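Local coordinates for TT1696 protein (Thermus thermophilus, PDB 1UFB) that is of unknown function but has a HEPN-type helical fold and may bind DNA, at residues A[4-7]-A[8-11]; A[71-74]-A[75-78]; A[85-88]-A[89-92]; A[97-100]-A[101-104]; A[118-121]-A[122-126]. One frame throughout, in Å; residues are numbered along the deposited sequence.

Contact 1 (A[4-7]-A[8-11]); sequences ARDW and LEQA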
loop_
_atom_site.group_PDB
_atom_site.type_symbol
_atom_site.label_atom_id
_atom_site.label_comp_id
_atom_site.label_asym_id
_atom_site.label_seq_id
_atom_site.Cartn_x
_atom_site.Cartn_y
_atom_site.Cartn_z
ATOM N N ALA A 4 -13.056 16.736 -1.381
ATOM C CA ALA A 4 -11.893 16.904 -2.250
ATOM C C ALA A 4 -10.697 17.276 -1.378
ATOM O O ALA A 4 -9.562 16.792 -1.586
ATOM C CB ALA A 4 -12.146 18.037 -3.311
ATOM N N ARG A 5 -10.922 18.145 -0.385
ATOM C CA ARG A 5 -9.810 18.589 0.476
ATOM C C ARG A 5 -9.158 17.471 1.307
ATOM O O ARG A 5 -7.930 17.435 1.502
ATOM C CB ARG A 5 -10.269 19.750 1.376
ATOM C CG ARG A 5 -10.482 21.045 0.548
ATOM C CD ARG A 5 -10.525 22.393 1.359
ATOM N NE ARG A 5 -11.282 23.393 0.572
ATOM C CZ ARG A 5 -10.927 24.669 0.361
ATOM N NH1 ARG A 5 -9.803 25.172 0.885
ATOM N NH2 ARG A 5 -11.694 25.435 -0.410
ATOM N N ASP A 6 -10.010 16.579 1.788
ATOM C CA ASP A 6 -9.592 15.391 2.535
ATOM C C ASP A 6 -8.656 14.499 1.657
ATOM O O ASP A 6 -7.647 13.947 2.146
ATOM C CB ASP A 6 -10.835 14.578 2.956
ATOM C CG ASP A 6 -11.654 15.273 4.039
ATOM O OD1 ASP A 6 -11.122 16.172 4.728
ATOM O OD2 ASP A 6 -12.812 14.920 4.231
ATOM N N TRP A 7 -9.015 14.341 0.386
ATOM C CA TRP A 7 -8.197 13.521 -0.525
ATOM C C TRP A 7 -6.894 14.217 -0.866
ATOM O O TRP A 7 -5.834 13.579 -1.012
ATOM C CB TRP A 7 -8.987 13.179 -1.802
ATOM C CG TRP A 7 -10.030 12.124 -1.545
ATOM C CD1 TRP A 7 -11.254 12.301 -0.968
ATOM C CD2 TRP A 7 -9.902 10.719 -1.796
ATOM N NE1 TRP A 7 -11.905 11.086 -0.834
ATOM C CE2 TRP A 7 -11.098 10.100 -1.341
ATOM C CE3 TRP A 7 -8.902 9.927 -2.356
ATOM C CZ2 TRP A 7 -11.319 8.705 -1.437
ATOM C CZ3 TRP A 7 -9.115 8.551 -2.446
ATOM C CH2 TRP A 7 -10.318 7.962 -1.989
ATOM N N LEU A 8 -6.937 15.549 -0.943
ATOM C CA LEU A 8 -5.687 16.244 -1.226
ATOM C C LEU A 8 -4.777 16.114 -0.046
ATOM O O LEU A 8 -3.556 16.004 -0.193
ATOM C CB LEU A 8 -5.942 17.744 -1.497
ATOM C CG LEU A 8 -5.788 18.048 -2.964
ATOM C CD1 LEU A 8 -4.288 17.867 -3.382
ATOM C CD2 LEU A 8 -6.727 17.122 -3.754
ATOM N N GLU A 9 -5.385 16.204 1.136
ATOM C CA GLU A 9 -4.662 16.090 2.397
ATOM C C GLU A 9 -3.998 14.691 2.429
ATOM O O GLU A 9 -2.839 14.558 2.776
ATOM C CB GLU A 9 -5.668 16.215 3.550
ATOM C CG GLU A 9 -5.381 17.214 4.652
ATOM C CD GLU A 9 -6.643 17.481 5.553
ATOM O OE1 GLU A 9 -7.683 17.995 5.040
ATOM O OE2 GLU A 9 -6.587 17.160 6.781
ATOM N N GLN A 10 -4.760 13.658 2.069
ATOM C CA GLN A 10 -4.225 12.278 2.028
ATOM C C GLN A 10 -3.091 12.180 1.017
ATOM O O GLN A 10 -2.084 11.517 1.269
ATOM C CB GLN A 10 -5.328 11.317 1.600
ATOM C CG GLN A 10 -4.900 9.826 1.695
ATOM C CD GLN A 10 -4.484 9.425 3.113
ATOM O OE1 GLN A 10 -5.159 9.773 4.099
ATOM N NE2 GLN A 10 -3.379 8.652 3.228
ATOM N N ALA A 11 -3.276 12.812 -0.155
ATOM C CA ALA A 11 -2.245 12.751 -1.212
ATOM C C ALA A 11 -0.948 13.353 -0.694
ATOM O O ALA A 11 0.144 12.773 -0.883
ATOM C CB ALA A 11 -2.743 13.561 -2.466
#
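Four backbone bonds tie Ala4, Arg5, Asp6 and Trp7 to Leu8, Glu9, Gln10 and Ala11. Each joins a carbonyl to the amide four residues on. Leu8 N to Ala4 O is 3.0 Å, and Ala11 N to Trp7 O is 2.8 Å. This is regular alpha-helical bonding.

The charged contact is between Asp6 and Glu9. The two side chains lie alongside each other and point the same way, with Asp6 OD1 3.9 Å from Glu9 OE1. Their carboxylate planes are turned 68° apart. Two like charges this close would probably repel. Asp6 OD2 has a long, weak ion pair with Arg3 and a weak hydrogen bond from Gly98 N of the second subunit. Glu9 keeps its chain extended beyond CG, and its CB rests 3.3 Å from Asp6 O.

The segment is the first part of helix 4-24, a long helix of the all-helical HEPN fold. Its buried side faces two other helices. Trp7 and Ala4 pack on helix 27-48, and Leu8 packs on helix 106-126.

Packing within the turn is of side-chain carbons on backbone carbonyls. Leu8 CD2 reaches back to Ala4 O at 3.6 Å. The CB of Ala11 sits 3.4 Å from Trp7 O.

Gln10 meets Trp7 through CB, which is 3.5 Å from Trp7 O. Its CG is anti to the backbone N (chi1 -173°) and the chain bends at chi2, which carries the amide away from 4-7. There OE1 accepts a hydrogen bond from the backbone N of Ala101 of the second subunit.

Contact 2 (A[71-74]-A[75-78]); sequences VPED and LVEA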
loop_
_atom_site.group_PDB
_atom_site.type_symbol
_atom_site.label_atom_id
_atom_site.label_comp_id
_atom_site.label_asym_id
_atom_site.label_seq_id
_atom_site.Cartn_x
_atom_site.Cartn_y
_atom_site.Cartn_z
ATOM N N VAL A 71 -4.727 18.483 -19.800
ATOM C CA VAL A 71 -3.714 17.606 -19.246
ATOM C C VAL A 71 -2.470 17.617 -20.103
ATOM O O VAL A 71 -2.491 17.086 -21.213
ATOM C CB VAL A 71 -4.251 16.146 -19.187
ATOM C CG1 VAL A 71 -3.156 15.202 -18.761
ATOM C CG2 VAL A 71 -5.457 16.089 -18.280
ATOM N N PRO A 72 -1.357 18.172 -19.591
ATOM C CA PRO A 72 -0.170 18.175 -20.443
ATOM C C PRO A 72 0.291 16.757 -20.715
ATOM O O PRO A 72 0.054 15.854 -19.882
ATOM C CB PRO A 72 0.859 18.968 -19.637
ATOM C CG PRO A 72 0.028 19.820 -18.720
ATOM C CD PRO A 72 -1.117 18.897 -18.332
ATOM N N GLU A 73 0.953 16.572 -21.855
ATOM C CA GLU A 73 1.469 15.263 -22.247
ATOM C C GLU A 73 2.467 14.672 -21.247
ATOM O O GLU A 73 2.583 13.423 -21.133
ATOM C CB GLU A 73 2.161 15.350 -23.603
ATOM C CG GLU A 73 2.778 14.031 -24.058
ATOM C CD GLU A 73 1.728 12.943 -24.375
ATOM O OE1 GLU A 73 0.485 13.223 -24.421
ATOM O OE2 GLU A 73 2.164 11.788 -24.585
ATOM N N ASP A 74 3.236 15.554 -20.581
ATOM C CA ASP A 74 4.211 15.069 -19.615
ATOM C C ASP A 74 3.516 14.387 -18.425
ATOM O O ASP A 74 4.112 13.493 -17.820
ATOM C CB ASP A 74 5.214 16.178 -19.206
ATOM C CG ASP A 74 4.668 17.204 -18.202
ATOM O OD1 ASP A 74 3.441 17.431 -18.044
ATOM O OD2 ASP A 74 5.548 17.831 -17.565
ATOM N N LEU A 75 2.260 14.748 -18.131
ATOM C CA LEU A 75 1.568 14.063 -17.049
ATOM C C LEU A 75 1.156 12.630 -17.469
ATOM O O LEU A 75 1.041 11.704 -16.632
ATOM C CB LEU A 75 0.345 14.866 -16.611
ATOM C CG LEU A 75 0.660 16.238 -15.970
ATOM C CD1 LEU A 75 -0.613 16.799 -15.340
ATOM C CD2 LEU A 75 1.785 16.125 -14.935
ATOM N N VAL A 76 0.883 12.454 -18.772
ATOM C CA VAL A 76 0.501 11.141 -19.289
ATOM C C VAL A 76 1.733 10.244 -19.171
ATOM O O VAL A 76 1.651 9.088 -18.751
ATOM C CB VAL A 76 0.029 11.234 -20.806
ATOM C CG1 VAL A 76 -0.292 9.863 -21.336
ATOM C CG2 VAL A 76 -1.208 12.111 -20.924
ATOM N N GLU A 77 2.901 10.778 -19.509
ATOM C CA GLU A 77 4.093 9.943 -19.390
ATOM C C GLU A 77 4.369 9.649 -17.913
ATOM O O GLU A 77 4.733 8.528 -17.594
ATOM C CB GLU A 77 5.300 10.582 -20.097
ATOM C CG GLU A 77 5.114 10.543 -21.683
ATOM C CD GLU A 77 4.617 9.134 -22.263
ATOM O OE1 GLU A 77 5.363 8.094 -22.206
ATOM O OE2 GLU A 77 3.447 9.064 -22.779
ATOM N N ALA A 78 4.191 10.634 -17.023
ATOM C CA ALA A 78 4.397 10.368 -15.588
ATOM C C ALA A 78 3.424 9.235 -15.124
ATOM O O ALA A 78 3.783 8.372 -14.299
ATOM C CB ALA A 78 4.098 11.650 -14.757
#
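Leu75 packs against Pro72 and Val71 at the start of helix 73-83, and this is the tight part of the contact. Pro72 and Leu75 lie side by side, with CD of Pro72 3.7 Å from CD1 of Leu75. Val71 CG1 comes at a slant to Leu75 CB, 4.1 Å away. The backbone supports this turn: Leu75 N donates to Pro72 O at 3.0 Å, with the donor well above the carbonyl plane. Glu77 N and Ala78 N then bond to Glu73 O and Asp74 O. Leu75 also packs on Phe122 of helix 106-126 and on Leu62. Replacing Leu75 by an alanine would probably take away the methyl that Pro72 CD rests on and open a gap beside Phe122.

The outer side is looser and charged. Glu73 bends at chi2 (67°), which brings its OE2 3.5 Å from Glu77 OE2. The two carboxylate planes are only 18° apart. Glu77 OE2 also forms a salt bridge with Lys80. Lys80 would probably offset part of the repulsion between the glutamates. The chemistry thus divides by side: hydrocarbon seats the helix start against its neighbours, while the carboxylates lie on the outer side, where Lys80 probably eases the charge of Glu77.

Contact 3 (A[85-88]-A[89-92]); sequences YYIP and TRYP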
loop_
_atom_site.group_PDB
_atom_site.type_symbol
_atom_site.label_atom_id
_atom_site.label_comp_id
_atom_site.label_asym_id
_atom_site.label_seq_id
_atom_site.Cartn_x
_atom_site.Cartn_y
_atom_site.Cartn_z
ATOM N N TYR A 85 3.855 1.067 -10.405
ATOM C CA TYR A 85 4.270 0.967 -8.984
ATOM C C TYR A 85 3.150 0.546 -8.027
ATOM O O TYR A 85 3.405 0.457 -6.819
ATOM C CB TYR A 85 4.871 2.296 -8.494
ATOM C CG TYR A 85 6.134 2.705 -9.281
ATOM C CD1 TYR A 85 6.469 4.060 -9.465
ATOM C CD2 TYR A 85 6.990 1.737 -9.793
ATOM C CE1 TYR A 85 7.653 4.455 -10.155
ATOM C CE2 TYR A 85 8.194 2.119 -10.477
ATOM C CZ TYR A 85 8.500 3.483 -10.642
ATOM O OH TYR A 85 9.674 3.917 -11.247
ATOM N N TYR A 86 1.922 0.357 -8.533
ATOM C CA TYR A 86 0.854 -0.033 -7.631
ATOM C C TYR A 86 1.020 -1.501 -7.137
ATOM O O TYR A 86 1.017 -1.782 -5.939
ATOM C CB TYR A 86 -0.518 0.204 -8.296
ATOM C CG TYR A 86 -1.655 -0.298 -7.444
ATOM C CD1 TYR A 86 -1.964 0.310 -6.206
ATOM C CD2 TYR A 86 -2.332 -1.496 -7.811
ATOM C CE1 TYR A 86 -2.960 -0.303 -5.322
ATOM C CE2 TYR A 86 -3.254 -2.088 -6.981
ATOM C CZ TYR A 86 -3.572 -1.501 -5.755
ATOM O OH TYR A 86 -4.551 -2.132 -5.051
ATOM N N ILE A 87 1.219 -2.430 -8.056
ATOM C CA ILE A 87 1.368 -3.813 -7.667
ATOM C C ILE A 87 2.826 -4.371 -7.579
ATOM O O ILE A 87 3.191 -4.959 -6.559
ATOM C CB ILE A 87 0.443 -4.759 -8.595
ATOM C CG1 ILE A 87 -0.974 -4.842 -7.949
ATOM C CG2 ILE A 87 1.017 -6.241 -8.655
ATOM C CD1 ILE A 87 -2.176 -5.342 -8.884
ATOM N N PRO A 88 3.677 -4.146 -8.609
ATOM C CA PRO A 88 5.065 -4.661 -8.616
ATOM C C PRO A 88 5.968 -4.268 -7.480
ATOM O O PRO A 88 6.911 -4.973 -7.155
ATOM C CB PRO A 88 5.609 -4.226 -10.013
ATOM C CG PRO A 88 4.284 -4.275 -10.900
ATOM C CD PRO A 88 3.338 -3.517 -9.904
ATOM N N THR A 89 5.686 -3.157 -6.838
ATOM C CA THR A 89 6.502 -2.745 -5.710
ATOM C C THR A 89 6.289 -3.596 -4.466
ATOM O O THR A 89 7.070 -3.547 -3.549
ATOM C CB THR A 89 6.171 -1.306 -5.345
ATOM O OG1 THR A 89 4.721 -1.143 -5.296
ATOM C CG2 THR A 89 6.724 -0.363 -6.425
ATOM N N ARG A 90 5.235 -4.406 -4.429
ATOM C CA ARG A 90 4.883 -5.159 -3.206
ATOM C C ARG A 90 4.725 -6.672 -3.413
ATOM O O ARG A 90 4.712 -7.418 -2.445
ATOM C CB ARG A 90 3.512 -4.685 -2.679
ATOM C CG ARG A 90 3.461 -3.192 -2.309
ATOM C CD ARG A 90 2.044 -2.810 -1.884
ATOM N NE ARG A 90 1.140 -2.738 -3.030
ATOM C CZ ARG A 90 -0.098 -3.285 -3.075
ATOM N NH1 ARG A 90 -0.617 -3.995 -2.032
ATOM N NH2 ARG A 90 -0.879 -3.012 -4.115
ATOM N N TYR A 91 4.558 -7.100 -4.661
ATOM C CA TYR A 91 4.255 -8.520 -4.899
ATOM C C TYR A 91 5.359 -9.204 -5.667
ATOM O O TYR A 91 5.623 -8.852 -6.807
ATOM C CB TYR A 91 2.898 -8.667 -5.627
ATOM C CG TYR A 91 1.747 -8.305 -4.706
ATOM C CD1 TYR A 91 0.999 -7.114 -4.889
ATOM C CD2 TYR A 91 1.444 -9.106 -3.595
ATOM C CE1 TYR A 91 -0.053 -6.726 -3.954
ATOM C CE2 TYR A 91 0.398 -8.733 -2.648
ATOM C CZ TYR A 91 -0.341 -7.528 -2.861
ATOM O OH TYR A 91 -1.390 -7.183 -2.010
ATOM N N PRO A 92 5.982 -10.233 -5.043
ATOM C CA PRO A 92 7.100 -10.968 -5.668
ATOM C C PRO A 92 6.826 -11.537 -7.053
ATOM O O PRO A 92 7.674 -11.432 -7.941
ATOM C CB PRO A 92 7.448 -12.034 -4.629
ATOM C CG PRO A 92 7.068 -11.325 -3.317
ATOM C CD PRO A 92 5.690 -10.758 -3.682
HETATM O O HOH W 1 -3.036 -4.638 -3.621
#
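The long loop between helices 73-83 and 106-126 makes a compact turn here, in which Thr89, Arg90 and Tyr91 bond back to carbonyls of Tyr85, Tyr86 and Ile87. Thr89 OG1 donates to Tyr85 O at 2.6 Å. Its chi1 of 47° sets OG1 between the backbone N and the carbonyl carbon, facing that oxygen. Thr89 CG2 touches Tyr85 CB at 3.8 Å.

Arg90 grips Tyr86 O side-on with two nitrogens. NH2 is 2.9 Å and NE 3.1 Å from that oxygen, which lies close to the guanidinium plane. NE approaches almost in line with the C=O bond, while NH2 comes from above the carbonyl plane.

The loop lies at the subunit interface of this helical HEPN fold. Arg90 NH1 bonds Gln36 of the second subunit, and Tyr91 OH bonds Glu39 of the second subunit.

Arg90 also makes a cation-pi contact. Its CZ stands 4.9 Å from the Tyr86 ring centroid, over the face, with the planes 60° apart. NH2 also donates to a water at 2.7 Å. Ile87 O takes two amides, Arg90 N and Tyr91 N. Beside them, Ile87 CG2 packs at 3.9 Å on Tyr91 CD1.

Contact 4 (A[97-100]-A[101-104]); sequences AGPA and ARHY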
loop_
_atom_site.group_PDB
_atom_site.type_symbol
_atom_site.label_atom_id
_atom_site.label_comp_id
_atom_site.label_asym_id
_atom_site.label_seq_id
_atom_site.Cartn_x
_atom_site.Cartn_y
_atom_site.Cartn_z
ATOM N N ALA A 97 12.445 -12.995 -10.007
ATOM C CA ALA A 97 12.984 -13.681 -8.862
ATOM C C ALA A 97 13.116 -12.735 -7.711
ATOM O O ALA A 97 13.066 -11.502 -7.904
ATOM C CB ALA A 97 14.379 -14.251 -9.245
ATOM N N GLY A 98 13.301 -13.322 -6.528
ATOM C CA GLY A 98 13.455 -12.557 -5.303
ATOM C C GLY A 98 12.185 -11.813 -4.856
ATOM O O GLY A 98 11.116 -11.874 -5.501
ATOM N N PRO A 99 12.278 -11.133 -3.708
ATOM C CA PRO A 99 11.142 -10.374 -3.199
ATOM C C PRO A 99 10.989 -9.137 -4.109
ATOM O O PRO A 99 11.929 -8.733 -4.812
ATOM C CB PRO A 99 11.575 -9.981 -1.798
ATOM C CG PRO A 99 13.128 -9.916 -1.936
ATOM C CD PRO A 99 13.381 -11.182 -2.734
ATOM N N ALA A 100 9.809 -8.538 -4.073
ATOM C CA ALA A 100 9.545 -7.353 -4.865
ATOM C C ALA A 100 10.483 -6.200 -4.498
ATOM O O ALA A 100 11.026 -5.560 -5.379
ATOM C CB ALA A 100 8.079 -6.901 -4.644
ATOM N N ALA A 101 10.691 -5.981 -3.202
ATOM C CA ALA A 101 11.484 -4.835 -2.686
ATOM C C ALA A 101 12.860 -4.556 -3.268
ATOM O O ALA A 101 13.277 -3.363 -3.395
ATOM C CB ALA A 101 11.612 -4.971 -1.171
ATOM N N ARG A 102 13.544 -5.641 -3.636
ATOM C CA ARG A 102 14.913 -5.527 -4.151
ATOM C C ARG A 102 15.017 -4.991 -5.565
ATOM O O ARG A 102 16.091 -4.644 -6.023
ATOM C CB ARG A 102 15.655 -6.889 -4.082
ATOM C CG ARG A 102 15.244 -7.829 -5.131
ATOM C CD ARG A 102 16.124 -9.103 -5.197
ATOM N NE ARG A 102 16.046 -9.629 -6.567
ATOM C CZ ARG A 102 16.263 -10.889 -6.944
ATOM N NH1 ARG A 102 16.579 -11.824 -6.041
ATOM N NH2 ARG A 102 16.176 -11.198 -8.244
ATOM N N HIS A 103 13.904 -4.922 -6.277
ATOM C CA HIS A 103 13.989 -4.446 -7.638
ATOM C C HIS A 103 13.854 -2.943 -7.764
ATOM O O HIS A 103 13.731 -2.468 -8.886
ATOM C CB HIS A 103 12.899 -5.116 -8.490
ATOM C CG HIS A 103 13.059 -6.602 -8.598
ATOM N ND1 HIS A 103 12.448 -7.485 -7.737
ATOM C CD2 HIS A 103 13.797 -7.357 -9.451
ATOM C CE1 HIS A 103 12.802 -8.720 -8.048
ATOM N NE2 HIS A 103 13.619 -8.672 -9.084
ATOM N N TYR A 104 13.883 -2.202 -6.654
ATOM C CA TYR A 104 13.678 -0.759 -6.749
ATOM C C TYR A 104 14.862 -0.000 -6.155
ATOM O O TYR A 104 15.383 -0.413 -5.147
ATOM C CB TYR A 104 12.336 -0.408 -6.068
ATOM C CG TYR A 104 11.209 -1.070 -6.840
ATOM C CD1 TYR A 104 10.911 -2.426 -6.658
ATOM C CD2 TYR A 104 10.523 -0.361 -7.854
ATOM C CE1 TYR A 104 9.956 -3.055 -7.474
ATOM C CE2 TYR A 104 9.594 -0.965 -8.667
ATOM C CZ TYR A 104 9.306 -2.331 -8.477
ATOM O OH TYR A 104 8.391 -2.927 -9.296
HETATM O O HOH W 2 14.436 -10.952 -10.934
#
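Ala97 meets the side chain of Arg102. Its O lies over one face of the Arg102 guanidinium, and its CB is 3.7 Å from NH2. A water accepts weakly from Ala97 N and Arg102 NH2. The same water is hydrogen-bonded to His103 NE2 at 3.0 Å.

Gly98 puts its CA over the same guanidinium face, 3.3 Å from Arg102 NH1. Its positive phi favours glycine, and a CB there would run into NH1. Pro99 O touches Arg102 CG at 3.5 Å. Arg102 has CG between the backbone N and the carbonyl carbon (chi1 76°), and its extended chain runs back beside 97-99.

Ala100 O closes the turn. It accepts from His103 N at 3.1 Å, nearly straight (169°), the i to i+3 bond of a 3-10 turn. His103 ND1 adds a weak bond to the same oxygen at 3.4 Å, in the ring plane. The Tyr104 ring also turns its edge to Ala100 O.

A leucine in place of His103 would probably lose the ND1 bond and leave the water without its ring partner. One backbone oxygen, Ala100 O, takes both His103 bonds, and a water links Ala97, Arg102 and His103. The turn therefore rests on few bonds of its own, and Ala101 N is bonded to Gln10 of the second subunit.

Contact 5 (A[118-121]-A[122-126]); sequences KILA and FVEEK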
loop_
_atom_site.group_PDB
_atom_site.type_symbol
_atom_site.label_atom_id
_atom_site.label_comp_id
_atom_site.label_asym_id
_atom_site.label_seq_id
_atom_site.Cartn_x
_atom_site.Cartn_y
_atom_site.Cartn_z
ATOM N N LYS A 118 4.559 16.367 -9.598
ATOM C CA LYS A 118 3.959 17.027 -10.793
ATOM C C LYS A 118 2.447 16.831 -10.825
ATOM O O LYS A 118 1.655 17.767 -11.138
ATOM C CB LYS A 118 4.513 16.414 -12.078
ATOM C CG LYS A 118 5.948 16.646 -12.336
ATOM C CD LYS A 118 6.229 16.164 -13.749
ATOM C CE LYS A 118 7.735 16.053 -14.006
ATOM N NZ LYS A 118 7.969 15.567 -15.446
ATOM N N ILE A 119 2.015 15.612 -10.485
ATOM C CA ILE A 119 0.580 15.326 -10.472
ATOM C C ILE A 119 -0.127 16.158 -9.404
ATOM O O ILE A 119 -1.180 16.779 -9.672
ATOM C CB ILE A 119 0.303 13.828 -10.214
ATOM C CG1 ILE A 119 0.914 12.973 -11.352
ATOM C CG2 ILE A 119 -1.222 13.589 -10.070
ATOM C CD1 ILE A 119 0.165 12.978 -12.667
ATOM N N LEU A 120 0.443 16.173 -8.197
ATOM C CA LEU A 120 -0.110 16.935 -7.079
ATOM C C LEU A 120 -0.208 18.418 -7.425
ATOM O O LEU A 120 -1.236 19.077 -7.122
ATOM C CB LEU A 120 0.817 16.833 -5.856
ATOM C CG LEU A 120 0.171 16.003 -4.759
ATOM C CD1 LEU A 120 -1.108 16.762 -4.264
ATOM C CD2 LEU A 120 -0.151 14.591 -5.387
ATOM N N ALA A 121 0.834 18.921 -8.067
ATOM C CA ALA A 121 0.877 20.400 -8.378
ATOM C C ALA A 121 -0.182 20.744 -9.420
ATOM O O ALA A 121 -0.840 21.767 -9.325
ATOM C CB ALA A 121 2.292 20.800 -8.857
ATOM N N PHE A 122 -0.345 19.873 -10.400
ATOM C CA PHE A 122 -1.369 20.031 -11.457
ATOM C C PHE A 122 -2.733 20.027 -10.736
ATOM O O PHE A 122 -3.582 20.914 -10.931
ATOM C CB PHE A 122 -1.222 18.859 -12.454
ATOM C CG PHE A 122 -2.429 18.604 -13.332
ATOM C CD1 PHE A 122 -2.648 19.343 -14.493
ATOM C CD2 PHE A 122 -3.350 17.595 -12.988
ATOM C CE1 PHE A 122 -3.770 19.091 -15.291
ATOM C CE2 PHE A 122 -4.479 17.337 -13.787
ATOM C CZ PHE A 122 -4.687 18.086 -14.935
ATOM N N VAL A 123 -2.955 19.048 -9.865
ATOM C CA VAL A 123 -4.220 19.016 -9.153
ATOM C C VAL A 123 -4.443 20.286 -8.286
ATOM O O VAL A 123 -5.554 20.854 -8.243
ATOM C CB VAL A 123 -4.299 17.743 -8.248
ATOM C CG1 VAL A 123 -5.446 17.906 -7.246
ATOM C CG2 VAL A 123 -4.542 16.486 -9.142
ATOM N N GLU A 124 -3.412 20.718 -7.573
ATOM C CA GLU A 124 -3.592 21.882 -6.691
ATOM C C GLU A 124 -3.962 23.125 -7.511
ATOM O O GLU A 124 -4.786 23.938 -7.089
ATOM C CB GLU A 124 -2.335 22.138 -5.837
ATOM C CG GLU A 124 -2.259 21.193 -4.611
ATOM C CD GLU A 124 -0.818 20.954 -4.080
ATOM O OE1 GLU A 124 0.157 21.479 -4.692
ATOM O OE2 GLU A 124 -0.682 20.221 -3.062
ATOM N N GLU A 125 -3.414 23.231 -8.705
ATOM C CA GLU A 125 -3.756 24.371 -9.510
ATOM C C GLU A 125 -5.104 24.226 -10.222
ATOM O O GLU A 125 -5.713 25.234 -10.558
ATOM C CB GLU A 125 -2.634 24.669 -10.493
ATOM C CG GLU A 125 -2.842 24.211 -11.884
ATOM C CD GLU A 125 -1.538 23.766 -12.460
ATOM O OE1 GLU A 125 -0.504 24.163 -11.877
ATOM O OE2 GLU A 125 -1.524 23.026 -13.471
ATOM N N LYS A 126 -5.589 23.002 -10.447
ATOM C CA LYS A 126 -6.885 22.857 -11.121
ATOM C C LYS A 126 -8.039 22.844 -10.127
ATOM O O LYS A 126 -9.200 22.892 -10.516
ATOM C CB LYS A 126 -6.920 21.601 -11.981
ATOM C CG LYS A 126 -5.871 21.560 -13.074
ATOM C CD LYS A 126 -5.963 22.721 -14.024
ATOM C CE LYS A 126 -4.915 22.605 -15.134
ATOM N NZ LYS A 126 -4.767 23.857 -15.997
#
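The backbone runs as regular alpha helix, with Phe122 N, Val123 N, Glu124 N and Glu125 N each donating to the carbonyl four residues earlier, as in Glu124 N to Leu120 O at 2.8 Å. Val123 N to Ile119 O is the straightest of the four, at 167°.

Leu120 and Glu124 are the side chains that meet across the segments. They run at a slant to each other, and Leu120 CD1 is 3.7 Å from Glu124 OE2. This is a van der Waals touch of a methyl on a carboxylate oxygen, not a polar bond. Glu124 CG also lies 3.4 Å from Leu120 O. The acidic end has a long, weak ion pair with Arg12.

Phe122 turns its CG anti to the backbone N (chi1 161°). Its CB stays 3.3 Å from Lys118 O, while the ring swings off the helix with its edge toward Ile119 O. One ring face takes Lys126 CG, 3.9 Å above the plane. The ring packs on Val71, Pro72 and Leu75, and also on Leu65 and Val69.

CG2 of Val123 lies back against Ile119 O at 3.4 Å. Ala121 and Glu125 lie further round the helix, with Glu125 OE1 3.5 Å from Ala121 O.

Ile119, Leu120 and Val123 pack on helix 27-48, and Leu120 and Val123 also on helix 4-24. Such a last helix, with apolar residues turned to its neighbours and charged ones outside, is typical of a helical bundle, here the HEPN fold.

In the fold
The five contacts follow one another along the chain without overlap. Contact 1 opens helix 4-24, contact 2 opens helix 73-83 and contact 5 ends helix 106-126. Contacts 3 and 4 share the loop between the last two helices. Contact 5 joins the helical ones: its centre is about 12 Å from those of contacts 1 and 2, and it touches both, though these do not touch each other. Contacts 3 and 4 touch, with centres about 9 Å apart. They lie across the chain's centre from contacts 1 and 5. Contacts 1, 3 and 4 all reach the second subunit, so the helix start and the loop both serve the dimer interface.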